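Local coordinates for nucleotide pyrophosphohydrolase (Bacillus cereus, PDB 5IE9), which probably hydrolyses nucleoside triphosphates to monophosphates and pyrophosphate, as a manganese-binding member of the MazG family, at residues Glu36-Leu41 / Gly68-Val73. Sequence-based numbering, arbitrary orientation.
Sequences EEMGEL and GDVLFV
The carboxylates of Glu37 and Asp69 meet between the two helices, nearly perpendicular, with their planes 77° apart. Glu37 OE1 lies off one face of the Asp69 carboxylate, shifted well toward the CB and OD2 side, and is 3.4 Å from Asp69 OD2. Both atoms are acceptors, so they share no hydrogen bond. Asp69 CB is likewise well off the plane of the Glu37 carboxylate. Val92 of the second subunit also packs on Asp69. The other oxygen of Glu37, OE2, forms a salt bridge with Arg33. Glu40 reaches the same area more loosely, with its OE1 4.4 Å from Asp69 OD2.

Beside the acids the contact is apolar. Glu37 CG is anti to its carbonyl carbon (chi1 -81°), and a further bend at chi2 turns the carboxylate toward Asp69. The CG methylene thus lies 3.7 Å from Val73 CG2, and the two side chains cross at about a right angle. Val70 CG2 meets Glu37 CB at 3.8 Å. The Met38 chain bends at chi2 and chi3 and brings CE to 3.8 Å from Val70 CG2. Leu41 CB approaches the same methyl from farther along the helix. Leu34 packs on Val70 and Val73.

The segments run nearly antiparallel, at 165° and 8.9 Å between axes, within helices 27-49 and 62-80. Glu37, Glu40, Glu66 and Asp69 follow the ExxE and ExxD pattern of the MazG family. Glu37 and Glu66 belong to the manganese site, and the ion is about 3 Å from the Glu37 side chain. The clustered acids would probably repel one another without a counter-charge. Manganese and Arg33 probably supply it, which is consistent with a metal-dependent pyrophosphohydrolase site resting on an apolar helix interface.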
ATOM      1  N   GLU C  36       3.283   1.813  -5.601  1.00 60.85           N
ATOM      2  CA  GLU C  36       2.693   1.936  -6.938  1.00 63.09           C
ATOM      3  C   GLU C  36       2.356   0.580  -7.567  1.00 62.42           C
ATOM      4  O   GLU C  36       1.249   0.392  -8.079  1.00 63.71           O
ATOM      5  CB  GLU C  36       3.608   2.744  -7.865  1.00 65.32           C
ATOM      6  CG  GLU C  36       2.993   3.088  -9.215  1.00 68.57           C
ATOM      7  CD  GLU C  36       3.997   3.602 -10.234  1.00 71.67           C
ATOM      8  OE1 GLU C  36       5.155   3.898  -9.860  1.00 70.59           O
ATOM      9  OE2 GLU C  36       3.615   3.713 -11.424  1.00 75.37           O
ATOM     10  N   GLU C  37       3.300  -0.358  -7.519  1.00 61.08           N
ATOM     11  CA  GLU C  37       3.075  -1.672  -8.109  1.00 61.97           C
ATOM     12  C   GLU C  37       2.011  -2.470  -7.383  1.00 61.31           C
ATOM     13  O   GLU C  37       1.216  -3.163  -8.028  1.00 63.35           O
ATOM     14  CB  GLU C  37       4.366  -2.480  -8.238  1.00 61.56           C
ATOM     15  CG  GLU C  37       5.215  -2.115  -9.448  1.00 64.73           C
ATOM     16  CD  GLU C  37       4.405  -1.772 -10.689  1.00 68.63           C
ATOM     17  OE1 GLU C  37       3.600  -2.607 -11.164  1.00 70.32           O
ATOM     18  OE2 GLU C  37       4.578  -0.647 -11.193  1.00 71.37           O
ATOM     19  N   MET C  38       1.992  -2.342  -6.054  1.00 60.10           N
ATOM     20  CA  MET C  38       1.031  -3.029  -5.197  1.00 59.90           C
ATOM     21  C   MET C  38      -0.396  -2.571  -5.491  1.00 59.24           C
ATOM     22  O   MET C  38      -1.340  -3.369  -5.419  1.00 58.06           O
ATOM     23  CB  MET C  38       1.375  -2.794  -3.731  1.00 62.63           C
ATOM     24  CG  MET C  38       1.000  -3.933  -2.796  1.00 66.16           C
ATOM     25  SD  MET C  38       2.222  -5.257  -2.868  1.00 73.99           S
ATOM     26  CE  MET C  38       1.483  -6.416  -3.998  1.00 72.08           C
ATOM     27  N   GLY C  39      -0.527  -1.289  -5.849  1.00 58.77           N
ATOM     28  CA  GLY C  39      -1.799  -0.696  -6.216  1.00 59.20           C
ATOM     29  C   GLY C  39      -2.344  -1.305  -7.488  1.00 60.70           C
ATOM     30  O   GLY C  39      -3.550  -1.563  -7.594  1.00 61.28           O
ATOM     31  N   GLU C  40      -1.446  -1.542  -8.449  1.00 61.17           N
ATOM     32  CA  GLU C  40      -1.816  -2.167  -9.712  1.00 63.40           C
ATOM     33  C   GLU C  40      -2.213  -3.628  -9.533  1.00 61.46           C
ATOM     34  O   GLU C  40      -3.141  -4.103 -10.189  1.00 63.58           O
ATOM     35  CB  GLU C  40      -0.722  -1.995 -10.756  1.00 66.86           C
ATOM     36  CG  GLU C  40      -0.787  -0.661 -11.493  1.00 71.34           C
ATOM     37  CD  GLU C  40       0.224  -0.557 -12.621  1.00 76.29           C
ATOM     38  OE1 GLU C  40       1.395  -0.956 -12.430  1.00 76.15           O
ATOM     39  OE2 GLU C  40      -0.146  -0.079 -13.712  1.00 81.72           O
ATOM     40  N   LEU C  41      -1.531  -4.323  -8.628  1.00 58.26           N
ATOM     41  CA  LEU C  41      -1.952  -5.658  -8.226  1.00 57.88           C
ATOM     42  C   LEU C  41      -3.326  -5.619  -7.561  1.00 57.92           C
ATOM     43  O   LEU C  41      -4.199  -6.409  -7.928  1.00 59.57           O
ATOM     44  CB  LEU C  41      -0.916  -6.353  -7.327  1.00 55.28           C
ATOM     45  CG  LEU C  41      -1.220  -7.786  -6.858  1.00 54.69           C
ATOM     46  CD1 LEU C  41      -1.479  -8.755  -8.011  1.00 58.00           C
ATOM     47  CD2 LEU C  41      -0.098  -8.311  -5.993  1.00 52.95           C
ATOM     48  N   GLY C  68       4.524 -10.279 -11.218  1.00 74.82           N
ATOM     49  CA  GLY C  68       5.864 -10.108 -11.790  1.00 74.10           C
ATOM     50  C   GLY C  68       6.383  -8.685 -11.652  1.00 73.14           C
ATOM     51  O   GLY C  68       7.559  -8.477 -11.315  1.00 72.60           O
ATOM     52  N   ASP C  69       5.498  -7.716 -11.908  1.00 71.91           N
ATOM     53  CA  ASP C  69       5.787  -6.291 -11.725  1.00 71.45           C
ATOM     54  C   ASP C  69       6.203  -5.958 -10.289  1.00 68.49           C
ATOM     55  O   ASP C  69       7.185  -5.243 -10.076  1.00 67.61           O
ATOM     56  CB  ASP C  69       4.573  -5.442 -12.115  1.00 73.89           C
ATOM     57  CG  ASP C  69       4.546  -5.054 -13.596  1.00 77.80           C
ATOM     58  OD1 ASP C  69       5.551  -5.243 -14.335  1.00 78.91           O
ATOM     59  OD2 ASP C  69       3.486  -4.531 -14.014  1.00 80.29           O
ATOM     60  N   VAL C  70       5.456  -6.488  -9.319  1.00 66.89           N
ATOM     61  CA  VAL C  70       5.769  -6.316  -7.900  1.00 64.96           C
ATOM     62  C   VAL C  70       7.091  -7.010  -7.577  1.00 65.41           C
ATOM     63  O   VAL C  70       7.965  -6.411  -6.949  1.00 67.04           O
ATOM     64  CB  VAL C  70       4.632  -6.811  -6.977  1.00 63.80           C
ATOM     65  CG1 VAL C  70       5.001  -6.608  -5.524  1.00 62.99           C
ATOM     66  CG2 VAL C  70       3.343  -6.049  -7.256  1.00 63.99           C
ATOM     67  N   LEU C  71       7.244  -8.245  -8.055  1.00 65.88           N
ATOM     68  CA  LEU C  71       8.444  -9.048  -7.834  1.00 65.37           C
ATOM     69  C   LEU C  71       9.707  -8.370  -8.373  1.00 65.96           C
ATOM     70  O   LEU C  71      10.773  -8.472  -7.766  1.00 66.28           O
ATOM     71  CB  LEU C  71       8.280 -10.429  -8.478  1.00 67.01           C
ATOM     72  CG  LEU C  71       8.888 -11.739  -7.935  1.00 67.82           C
ATOM     73  CD1 LEU C  71       9.452 -12.509  -9.117  1.00 69.34           C
ATOM     74  CD2 LEU C  71       9.956 -11.608  -6.853  1.00 67.43           C
ATOM     75  N   PHE C  72       9.582  -7.680  -9.508  1.00 66.77           N
ATOM     76  CA  PHE C  72      10.714  -6.979 -10.117  1.00 67.96           C
ATOM     77  C   PHE C  72      11.245  -5.880  -9.200  1.00 67.67           C
ATOM     78  O   PHE C  72      12.453  -5.805  -8.969  1.00 68.94           O
ATOM     79  CB  PHE C  72      10.348  -6.422 -11.503  1.00 68.77           C
ATOM     80  CG  PHE C  72      11.438  -5.599 -12.142  1.00 70.05           C
ATOM     81  CD1 PHE C  72      12.508  -6.211 -12.787  1.00 71.44           C
ATOM     82  CD2 PHE C  72      11.394  -4.197 -12.105  1.00 70.23           C
ATOM     83  CE1 PHE C  72      13.514  -5.451 -13.385  1.00 73.33           C
ATOM     84  CE2 PHE C  72      12.400  -3.432 -12.695  1.00 71.35           C
ATOM     85  CZ  PHE C  72      13.464  -4.061 -13.334  1.00 72.89           C
ATOM     86  N   VAL C  73      10.334  -5.054  -8.675  1.00 66.97           N
ATOM     87  CA  VAL C  73      10.683  -3.915  -7.820  1.00 66.53           C
ATOM     88  C   VAL C  73      11.278  -4.440  -6.515  1.00 67.55           C
ATOM     89  O   VAL C  73      12.229  -3.861  -5.987  1.00 69.40           O
ATOM     90  CB  VAL C  73       9.474  -2.974  -7.570  1.00 65.86           C
ATOM     91  CG1 VAL C  73       9.858  -1.773  -6.708  1.00 65.22           C
ATOM     92  CG2 VAL C  73       8.889  -2.482  -8.884  1.00 65.65           C
TER